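Local coordinates for protein putative glycerophosphodiester phosphodiesterase (Galdieria sulphuraria, PDB 2O55) that is a putative member of the glycerophosphodiester phosphodiesterase family and folds as a TIM barrel, at residues Asn24-Phe29 with Thr91-Glu96; Asp127-Leu132 with Lys158-Asp163; Ser214-Met219 with Val238-Ser243. All blocks are in the same frame, centred on the assembly; numbering follows the deposited sequence. Where two conformers were deposited one is given.

In the fold
The three contacts sample different layers of one TIM barrel. Contact 3 lies in the sheet itself, pairing parallel strands 214-218 and 240-243 with backbone hydrogen bonds, and it reaches a sulfate ion through a tryptophan. Contacts 1 and 2 belong to the layer of helices and loops around the sheet, and no hydrogen bond crosses either of them. Contact 1 is nonetheless buried and turns on one proline ring between two helix starts, whereas contact 2 joins leucines of two helices and lies partly at the surface. Contacts 1 and 2 touch through L95 CD1 and L131 CD1 (3.5 Å); contact 3 stays about 9 Å from contact 1 and about 12 Å from contact 2, nearest atoms.

Contact 1: Asn24-Phe29 with Thr91-Glu96; sequences NTLRSF and TIPSLE
T91 meets T25 where the loop leading into helix 95-104 of this TIM barrel runs past the start of helix 26-34. The carbonyl O of T91 lies 3.7 Å from T25 OG1, a plain contact without a hydrogen bond, while the T91 hydroxyl pairs with the carbonyl of L84. At I92 the backbones come nearest, its CA 6.2 Å from T25 CA, but the isoleucine side chain points away from 24-29. P93 carries the contact. Its ring is directed at the other segment: the CD-CG edge faces the carbonyl of N24, with CD the nearer atom at 3.2 Å from N24 O, while CB packs on L26, 3.9 Å from its CG. L26 holds CG beside its own backbone N (chi1 -69°), which turns that carbon to the proline, and L26 and P93 slide past each other in opposite directions. The amide of N24 leads away from this meeting to T42 and D43, so the proline sees N24 through its main chain. Past P93 the segment leaves helix 26-34 behind and begins its own helix, where S94 sits at the N-cap position, its OG hydrogen-bonded to E97 N.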
loop_
_atom_site.group_PDB
_atom_site.type_symbol
_atom_site.label_atom_id
_atom_site.label_comp_id
_atom_site.label_asym_id
_atom_site.label_seq_id
_atom_site.Cartn_x
_atom_site.Cartn_y
_atom_site.Cartn_z
ATOM N N ASN A 24 1.216 -3.875 -9.687
ATOM C CA ASN A 24 1.826 -2.538 -9.715
ATOM C C ASN A 24 2.044 -1.999 -11.127
ATOM O O ASN A 24 3.125 -1.512 -11.476
ATOM C CB ASN A 24 3.140 -2.514 -8.926
ATOM C CG ASN A 24 2.921 -2.590 -7.449
ATOM O OD1 ASN A 24 1.939 -2.062 -6.930
ATOM N ND2 ASN A 24 3.836 -3.251 -6.752
ATOM N N THR A 25 0.983 -2.093 -11.918
ATOM C CA THR A 25 0.986 -1.731 -13.322
ATOM C C THR A 25 -0.231 -0.834 -13.510
ATOM O O THR A 25 -1.265 -1.114 -12.918
ATOM C CB THR A 25 0.869 -3.016 -14.177
ATOM O OG1 THR A 25 1.752 -2.950 -15.295
ATOM C CG2 THR A 25 -0.541 -3.239 -14.651
ATOM N N LEU A 26 -0.114 0.237 -14.302
ATOM C CA LEU A 26 -1.237 1.187 -14.512
ATOM C C LEU A 26 -2.546 0.508 -14.920
ATOM O O LEU A 26 -3.623 0.887 -14.437
ATOM C CB LEU A 26 -0.884 2.261 -15.542
ATOM C CG LEU A 26 0.168 3.280 -15.130
ATOM C CD1 LEU A 26 0.793 3.946 -16.355
ATOM C CD2 LEU A 26 -0.411 4.306 -14.164
ATOM N N ARG A 27 -2.446 -0.502 -15.790
ATOM C CA ARG A 27 -3.619 -1.230 -16.290
ATOM C C ARG A 27 -4.340 -1.892 -15.127
ATOM O O ARG A 27 -5.561 -2.024 -15.136
ATOM C CB ARG A 27 -3.233 -2.277 -17.342
ATOM C CG ARG A 27 -4.262 -2.440 -18.461
ATOM C CD ARG A 27 -5.497 -3.209 -18.019
ATOM N NE ARG A 27 -6.737 -2.662 -18.574
ATOM C CZ ARG A 27 -7.595 -3.349 -19.325
ATOM N NH1 ARG A 27 -7.363 -4.625 -19.611
ATOM N NH2 ARG A 27 -8.697 -2.762 -19.776
ATOM N N SER A 28 -3.565 -2.296 -14.123
ATOM C CA SER A 28 -4.090 -2.869 -12.899
ATOM C C SER A 28 -4.862 -1.799 -12.122
ATOM O O SER A 28 -6.018 -2.013 -11.759
ATOM C CB SER A 28 -2.949 -3.466 -12.066
ATOM O OG SER A 28 -3.417 -4.097 -10.890
ATOM N N PHE A 29 -4.242 -0.641 -11.896
ATOM C CA PHE A 29 -4.880 0.442 -11.143
ATOM C C PHE A 29 -6.089 0.999 -11.884
ATOM O O PHE A 29 -7.142 1.207 -11.278
ATOM C CB PHE A 29 -3.890 1.562 -10.804
ATOM C CG PHE A 29 -2.644 1.094 -10.067
ATOM C CD1 PHE A 29 -2.739 0.305 -8.909
ATOM C CD2 PHE A 29 -1.371 1.466 -10.518
ATOM C CE1 PHE A 29 -1.585 -0.131 -8.220
ATOM C CE2 PHE A 29 -0.204 1.045 -9.838
ATOM C CZ PHE A 29 -0.320 0.242 -8.680
ATOM N N THR A 91 4.132 -2.036 -18.245
ATOM C CA THR A 91 5.470 -1.599 -17.826
ATOM C C THR A 91 5.516 -0.939 -16.447
ATOM O O THR A 91 4.477 -0.507 -15.939
ATOM C CB THR A 91 6.103 -0.657 -18.876
ATOM O OG1 THR A 91 7.513 -0.590 -18.643
ATOM C CG2 THR A 91 5.481 0.761 -18.826
ATOM N N ILE A 92 6.710 -0.859 -15.846
ATOM C CA ILE A 92 6.854 -0.241 -14.515
ATOM C C ILE A 92 6.493 1.238 -14.604
ATOM O O ILE A 92 7.104 1.975 -15.373
ATOM C CB ILE A 92 8.274 -0.401 -13.881
ATOM C CG1 ILE A 92 8.650 -1.873 -13.708
ATOM C CG2 ILE A 92 8.317 0.254 -12.517
ATOM C CD1 ILE A 92 10.118 -2.102 -13.426
ATOM N N PRO A 93 5.479 1.665 -13.837
ATOM C CA PRO A 93 5.098 3.073 -13.795
ATOM C C PRO A 93 5.890 3.889 -12.762
ATOM O O PRO A 93 6.528 3.314 -11.869
ATOM C CB PRO A 93 3.617 3.025 -13.413
ATOM C CG PRO A 93 3.412 1.684 -12.752
ATOM C CD PRO A 93 4.630 0.838 -12.961
ATOM N N SER A 94 5.858 5.214 -12.911
ATOM C CA SER A 94 6.346 6.147 -11.894
ATOM C C SER A 94 5.171 6.468 -10.965
ATOM O O SER A 94 4.061 5.965 -11.172
ATOM C CB SER A 94 6.871 7.427 -12.550
ATOM O OG SER A 94 5.815 8.180 -13.119
ATOM N N LEU A 95 5.387 7.301 -9.951
ATOM C CA LEU A 95 4.254 7.671 -9.128
ATOM C C LEU A 95 3.408 8.679 -9.888
ATOM O O LEU A 95 2.178 8.579 -9.885
ATOM C CB LEU A 95 4.687 8.241 -7.784
ATOM C CG LEU A 95 3.898 7.786 -6.536
ATOM C CD1 LEU A 95 4.169 8.733 -5.409
ATOM C CD2 LEU A 95 2.392 7.660 -6.738
ATOM N N GLU A 96 4.082 9.624 -10.554
ATOM C CA GLU A 96 3.430 10.662 -11.333
ATOM C C GLU A 96 2.465 10.086 -12.358
ATOM O O GLU A 96 1.345 10.567 -12.475
ATOM C CB GLU A 96 4.465 11.566 -12.015
ATOM C CG GLU A 96 3.937 12.977 -12.327
ATOM C CD GLU A 96 5.012 13.980 -12.759
ATOM O OE1 GLU A 96 4.855 15.199 -12.509
ATOM O OE2 GLU A 96 6.014 13.557 -13.358
#

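Contact 2: Asp127-Leu132 with Lys158-Asp163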
loop_
_atom_site.group_PDB
_atom_site.type_symbol
_atom_site.label_atom_id
_atom_site.label_comp_id
_atom_site.label_asym_id
_atom_site.label_seq_id
_atom_site.Cartn_x
_atom_site.Cartn_y
_atom_site.Cartn_z
ATOM N N ASP A 127 14.277 12.544 -0.651
ATOM C CA ASP A 127 13.293 11.541 -1.042
ATOM C C ASP A 127 11.894 11.869 -0.581
ATOM O O ASP A 127 10.923 11.668 -1.326
ATOM C CB ASP A 127 13.672 10.182 -0.461
ATOM C CG ASP A 127 14.606 9.385 -1.356
ATOM O OD1 ASP A 127 15.644 9.918 -1.796
ATOM O OD2 ASP A 127 14.315 8.197 -1.604
ATOM N N HIS A 128 11.788 12.352 0.656
ATOM C CA HIS A 128 10.481 12.586 1.271
ATOM C C HIS A 128 9.843 13.864 0.752
ATOM O O HIS A 128 8.644 13.893 0.498
ATOM C CB HIS A 128 10.578 12.640 2.787
ATOM C CG HIS A 128 11.233 11.441 3.397
ATOM N ND1 HIS A 128 12.600 11.342 3.555
ATOM C CD2 HIS A 128 10.709 10.307 3.920
ATOM C CE1 HIS A 128 12.888 10.190 4.135
ATOM N NE2 HIS A 128 11.758 9.543 4.367
ATOM N N GLN A 129 10.645 14.913 0.597
ATOM C CA GLN A 129 10.175 16.127 -0.039
ATOM C C GLN A 129 9.782 15.901 -1.476
ATOM O O GLN A 129 8.833 16.505 -1.952
ATOM C CB GLN A 129 11.238 17.194 0.005
ATOM C CG GLN A 129 10.961 18.219 1.065
ATOM C CD GLN A 129 12.215 18.989 1.434
ATOM O OE1 GLN A 129 13.279 18.392 1.689
ATOM N NE2 GLN A 129 12.108 20.320 1.456
ATOM N N ARG A 130 10.527 15.043 -2.171
ATOM C CA ARG A 130 10.227 14.717 -3.559
ATOM C C ARG A 130 8.848 14.109 -3.589
ATOM O O ARG A 130 8.023 14.455 -4.442
ATOM C CB ARG A 130 11.256 13.738 -4.145
ATOM C CG ARG A 130 11.072 13.460 -5.654
ATOM C CD ARG A 130 12.370 13.004 -6.336
ATOM N NE ARG A 130 13.492 13.895 -6.020
ATOM C CZ ARG A 130 14.499 13.596 -5.197
ATOM N NH1 ARG A 130 14.550 12.401 -4.617
ATOM N NH2 ARG A 130 15.457 14.495 -4.960
ATOM N N LEU A 131 8.599 13.224 -2.627
ATOM C CA LEU A 131 7.323 12.569 -2.531
ATOM C C LEU A 131 6.219 13.580 -2.262
ATOM O O LEU A 131 5.205 13.605 -2.973
ATOM C CB LEU A 131 7.350 11.494 -1.444
ATOM C CG LEU A 131 6.076 10.666 -1.193
ATOM C CD1 LEU A 131 5.507 10.135 -2.487
ATOM C CD2 LEU A 131 6.326 9.531 -0.223
ATOM N N LEU A 132 6.417 14.415 -1.248
ATOM C CA LEU A 132 5.342 15.254 -0.760
ATOM C C LEU A 132 4.931 16.267 -1.799
ATOM O O LEU A 132 3.730 16.417 -2.063
ATOM C CB LEU A 132 5.726 15.935 0.555
ATOM C CG LEU A 132 5.812 15.012 1.776
ATOM C CD1 LEU A 132 6.256 15.782 3.017
ATOM C CD2 LEU A 132 4.475 14.334 1.998
ATOM N N LYS A 158 5.988 13.103 8.402
ATOM C CA LYS A 158 5.387 13.853 9.488
ATOM C C LYS A 158 6.221 15.096 9.869
ATOM O O LYS A 158 5.671 16.179 10.104
ATOM C CB LYS A 158 5.240 12.899 10.673
ATOM C CG LYS A 158 3.954 12.985 11.356
ATOM C CD LYS A 158 2.892 12.316 10.566
ATOM C CE LYS A 158 1.564 13.028 10.817
ATOM N NZ LYS A 158 0.400 12.097 10.825
ATOM N N ALA A 159 7.543 14.943 9.901
ATOM C CA ALA A 159 8.427 16.067 10.229
ATOM C C ALA A 159 8.298 17.232 9.235
ATOM O O ALA A 159 8.294 18.395 9.638
ATOM C CB ALA A 159 9.904 15.602 10.351
ATOM N N LEU A 160 8.175 16.910 7.947
ATOM C CA LEU A 160 8.066 17.915 6.903
ATOM C C LEU A 160 6.656 18.441 6.808
ATOM O O LEU A 160 6.425 19.631 6.648
ATOM C CB LEU A 160 8.478 17.314 5.571
ATOM C CG LEU A 160 9.921 16.809 5.619
ATOM C CD1 LEU A 160 10.271 16.038 4.343
ATOM C CD2 LEU A 160 10.908 17.953 5.875
ATOM N N CYS A 161 5.708 17.530 6.926
ATOM C CA CYS A 161 4.324 17.889 6.857
ATOM C C CYS A 161 3.441 17.049 7.819
ATOM O O CYS A 161 3.063 15.925 7.506
ATOM C CB CYS A 161 3.851 17.781 5.418
ATOM S SG CYS A 161 2.076 18.000 5.347
ATOM N N PRO A 162 3.105 17.611 8.991
ATOM C CA PRO A 162 2.328 16.887 10.004
ATOM C C PRO A 162 0.924 16.489 9.546
ATOM O O PRO A 162 0.321 15.589 10.142
ATOM C CB PRO A 162 2.222 17.879 11.171
ATOM C CG PRO A 162 3.219 18.979 10.886
ATOM C CD PRO A 162 3.461 18.985 9.408
ATOM N N ASP A 163 0.400 17.142 8.514
ATOM C CA ASP A 163 -0.947 16.834 8.008
ATOM C C ASP A 163 -1.022 15.492 7.336
ATOM O O ASP A 163 -2.111 14.974 7.153
ATOM C CB ASP A 163 -1.409 17.859 6.969
ATOM C CG ASP A 163 -1.814 19.172 7.587
ATOM O OD1 ASP A 163 -1.936 19.221 8.836
ATOM O OD2 ASP A 163 -2.019 20.146 6.827
#
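The imidazole of H128 turns away from L160, and it is CB of H128 that touches the leucine, 3.7 Å from L160 CD1. With CG beside the backbone N (chi1 -54°), the ring is carried off to meet the ring of H156, the two planes inclined at about 50°. NE2 makes a weak hydrogen bond to W120 O. The second flat group, the carboxamide of Q129, takes no part either; the aliphatic stem below it does, with CG 4.0 Å from L160 CD1. The Q129 and L160 side chains cross at about a right angle, and the same methyl of L160 comes within 3.9 Å of Q129 N. L160 thus lays its CD1 end against the helix backbone between two successive residues.

One turn further on, L132 meets the base of that leucine. Its CD1 lies 3.7 Å from L160 CB and 3.9 Å from C161 CB, bridging the end of helix 151-160 and the first residue beyond it. C161 offers just its CB here, because SG swings anti to the backbone N (chi1 172°). The side-chain packing is apolar, and no hydrogen bond crosses it.

This is helix-to-helix packing in the outer layer of a beta/alpha barrel: the early turns of helix 127-136 lie against the C-terminal end of helix 151-160, which follows it in the chain after strand 144-148. L132 also packs on L157 and V164, and, together with L131, on Y146 of that intervening strand.

Contact 3: Ser214-Met219 with Val238-Ser243; sequences SVTVWM and VDLICS. With SO4 (sulfate ion), chain B.
V215 N donates to D239 OD2 at 2.7 Å in a nearly straight bond (171° at the hydrogen), the oxygen accepting through its anti lone pair. H209 NE2 grips the same oxygen, so the carboxylate ties the start of strand 214-218 to helix 202-210. V215 O in turn takes two donors, D239 N and L240 N. From there the pairing is regular and parallel: V217 N to L240 O, C242 N to V217 O, and M219 N to C242 O at 3.1 Å. W218, paired with C242, sends its indole NE1 to a sulfate ion, probably from the crystallisation liquor, in a nearly straight hydrogen bond to O1 of 2.9 Å; R13 and H56 are also hydrogen-bonded to the ion.

With SG anti to its backbone N (chi1 -167°), C242 brings the sulfur over one face of the W218 indole, 4.5 Å from the centroid of the six-membered ring, in a sulfur-aromatic contact. T216 and L240 lie on the same face of the sheet as W218 and C242, with T216 OG1 3.5 Å from L240 CD1. Just past the strand, the selenomethionine M219 brings CE to 4.0 Å from I241 CG2.

The two strands are neighbours in the barrel sheet, joined by helix 227-236 as a beta-alpha-beta crossover. V217, M219 and I241 pack on C233 of that helix, whereas W218, L240 and C242 meet strand 39-46; strand 192-196 flanks 214-218, and strand 8-12 flanks 240-243.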
loop_
_atom_site.group_PDB
_atom_site.type_symbol
_atom_site.label_atom_id
_atom_site.label_comp_id
_atom_site.label_asym_id
_atom_site.label_seq_id
_atom_site.Cartn_x
_atom_site.Cartn_y
_atom_site.Cartn_z
ATOM N N SER A 214 -8.087 3.384 12.812
ATOM C CA SER A 214 -8.662 2.423 11.874
ATOM C C SER A 214 -7.802 1.150 11.740
ATOM O O SER A 214 -6.587 1.192 11.893
ATOM C CB SER A 214 -8.903 3.065 10.508
ATOM O OG SER A 214 -7.968 2.609 9.549
ATOM N N VAL A 215 -8.449 0.018 11.461
ATOM C CA VAL A 215 -7.736 -1.248 11.293
ATOM C C VAL A 215 -7.893 -1.824 9.902
ATOM O O VAL A 215 -9.007 -1.867 9.355
ATOM C CB VAL A 215 -8.175 -2.297 12.289
ATOM C CG1 VAL A 215 -7.533 -3.656 11.944
ATOM C CG2 VAL A 215 -7.819 -1.848 13.688
ATOM N N THR A 216 -6.764 -2.269 9.352
ATOM C CA THR A 216 -6.706 -2.783 8.006
ATOM C C THR A 216 -6.090 -4.176 8.076
ATOM O O THR A 216 -4.995 -4.353 8.629
ATOM C CB THR A 216 -5.862 -1.848 7.146
ATOM O OG1 THR A 216 -6.437 -0.529 7.182
ATOM C CG2 THR A 216 -5.720 -2.365 5.713
ATOM N N VAL A 217 -6.806 -5.173 7.557
ATOM C CA VAL A 217 -6.212 -6.496 7.383
ATOM C C VAL A 217 -5.340 -6.515 6.134
ATOM O O VAL A 217 -5.732 -6.035 5.046
ATOM C CB VAL A 217 -7.264 -7.588 7.238
ATOM C CG1 VAL A 217 -6.585 -8.934 7.109
ATOM C CG2 VAL A 217 -8.183 -7.578 8.437
ATOM N N TRP A 218 -4.161 -7.087 6.301
ATOM C CA TRP A 218 -3.183 -7.164 5.240
ATOM C C TRP A 218 -3.032 -8.630 4.827
ATOM O O TRP A 218 -2.758 -9.495 5.672
ATOM C CB TRP A 218 -1.860 -6.569 5.740
ATOM C CG TRP A 218 -0.751 -6.582 4.745
ATOM C CD1 TRP A 218 0.059 -7.642 4.419
ATOM C CD2 TRP A 218 -0.302 -5.477 3.952
ATOM N NE1 TRP A 218 0.983 -7.260 3.476
ATOM C CE2 TRP A 218 0.785 -5.937 3.172
ATOM C CE3 TRP A 218 -0.704 -4.133 3.830
ATOM C CZ2 TRP A 218 1.464 -5.107 2.276
ATOM C CZ3 TRP A 218 -0.014 -3.302 2.936
ATOM C CH2 TRP A 218 1.048 -3.797 2.176
HETATM N N MSE A 219 -3.238 -8.920 3.537
HETATM C CA MSE A 219 -2.955 -10.269 3.013
HETATM C C MSE A 219 -1.597 -10.278 2.311
HETATM O O MSE A 219 -1.422 -9.602 1.310
HETATM C CB MSE A 219 -4.053 -10.750 2.056
HETATM C CG MSE A 219 -5.478 -10.580 2.570
HETATM SE SE MSE A 219 -5.912 -11.680 4.111
HETATM C CE MSE A 219 -7.802 -11.399 4.108
ATOM N N VAL A 238 -12.830 -5.388 11.183
ATOM C CA VAL A 238 -11.827 -4.504 10.580
ATOM C C VAL A 238 -12.481 -3.459 9.679
ATOM O O VAL A 238 -13.617 -3.651 9.228
ATOM C CB VAL A 238 -10.808 -5.302 9.742
ATOM C CG1 VAL A 238 -10.186 -6.376 10.604
ATOM C CG2 VAL A 238 -11.464 -5.929 8.510
ATOM N N ASP A 239 -11.755 -2.372 9.412
ATOM C CA ASP A 239 -12.236 -1.266 8.572
ATOM C C ASP A 239 -11.925 -1.452 7.092
ATOM O O ASP A 239 -12.709 -1.065 6.230
ATOM C CB ASP A 239 -11.653 0.045 9.079
ATOM C CG ASP A 239 -12.025 0.304 10.524
ATOM O OD1 ASP A 239 -13.239 0.502 10.821
ATOM O OD2 ASP A 239 -11.113 0.278 11.374
ATOM N N LEU A 240 -10.771 -2.045 6.798
ATOM C CA LEU A 240 -10.349 -2.217 5.415
ATOM C C LEU A 240 -9.701 -3.581 5.290
ATOM O O LEU A 240 -9.256 -4.177 6.288
ATOM C CB LEU A 240 -9.395 -1.100 4.963
ATOM C CG LEU A 240 -9.823 0.393 5.040
ATOM C CD1 LEU A 240 -9.332 1.137 6.284
ATOM C CD2 LEU A 240 -9.336 1.122 3.843
ATOM N N ILE A 241 -9.703 -4.106 4.071
ATOM C CA ILE A 241 -9.048 -5.373 3.792
ATOM C C ILE A 241 -8.194 -5.221 2.567
ATOM O O ILE A 241 -8.707 -4.931 1.471
ATOM C CB ILE A 241 -10.035 -6.495 3.542
ATOM C CG1 ILE A 241 -10.934 -6.663 4.774
ATOM C CG2 ILE A 241 -9.254 -7.772 3.165
ATOM C CD1 ILE A 241 -11.966 -7.705 4.656
ATOM N N CYS A 242 -6.891 -5.390 2.763
ATOM C CA CYS A 242 -5.981 -5.314 1.658
ATOM C C CYS A 242 -5.916 -6.717 1.078
ATOM O O CYS A 242 -5.133 -7.562 1.537
ATOM C CB CYS A 242 -4.617 -4.807 2.120
ATOM S SG CYS A 242 -3.523 -4.336 0.761
ATOM N N SER A 243 -6.755 -6.940 0.063
ATOM C CA SER A 243 -7.031 -8.258 -0.519
ATOM C C SER A 243 -6.229 -8.553 -1.773
ATOM O O SER A 243 -5.962 -7.664 -2.571
ATOM C CB SER A 243 -8.513 -8.341 -0.877
ATOM O OG SER A 243 -8.847 -9.607 -1.428
HETATM S S SO4 B . 3.654 -8.324 0.940
HETATM O O1 SO4 B . 3.065 -8.804 2.176
HETATM O O2 SO4 B . 4.443 -9.416 0.409
HETATM O O3 SO4 B . 2.604 -8.067 -0.022
HETATM O O4 SO4 B . 4.435 -7.094 1.114
#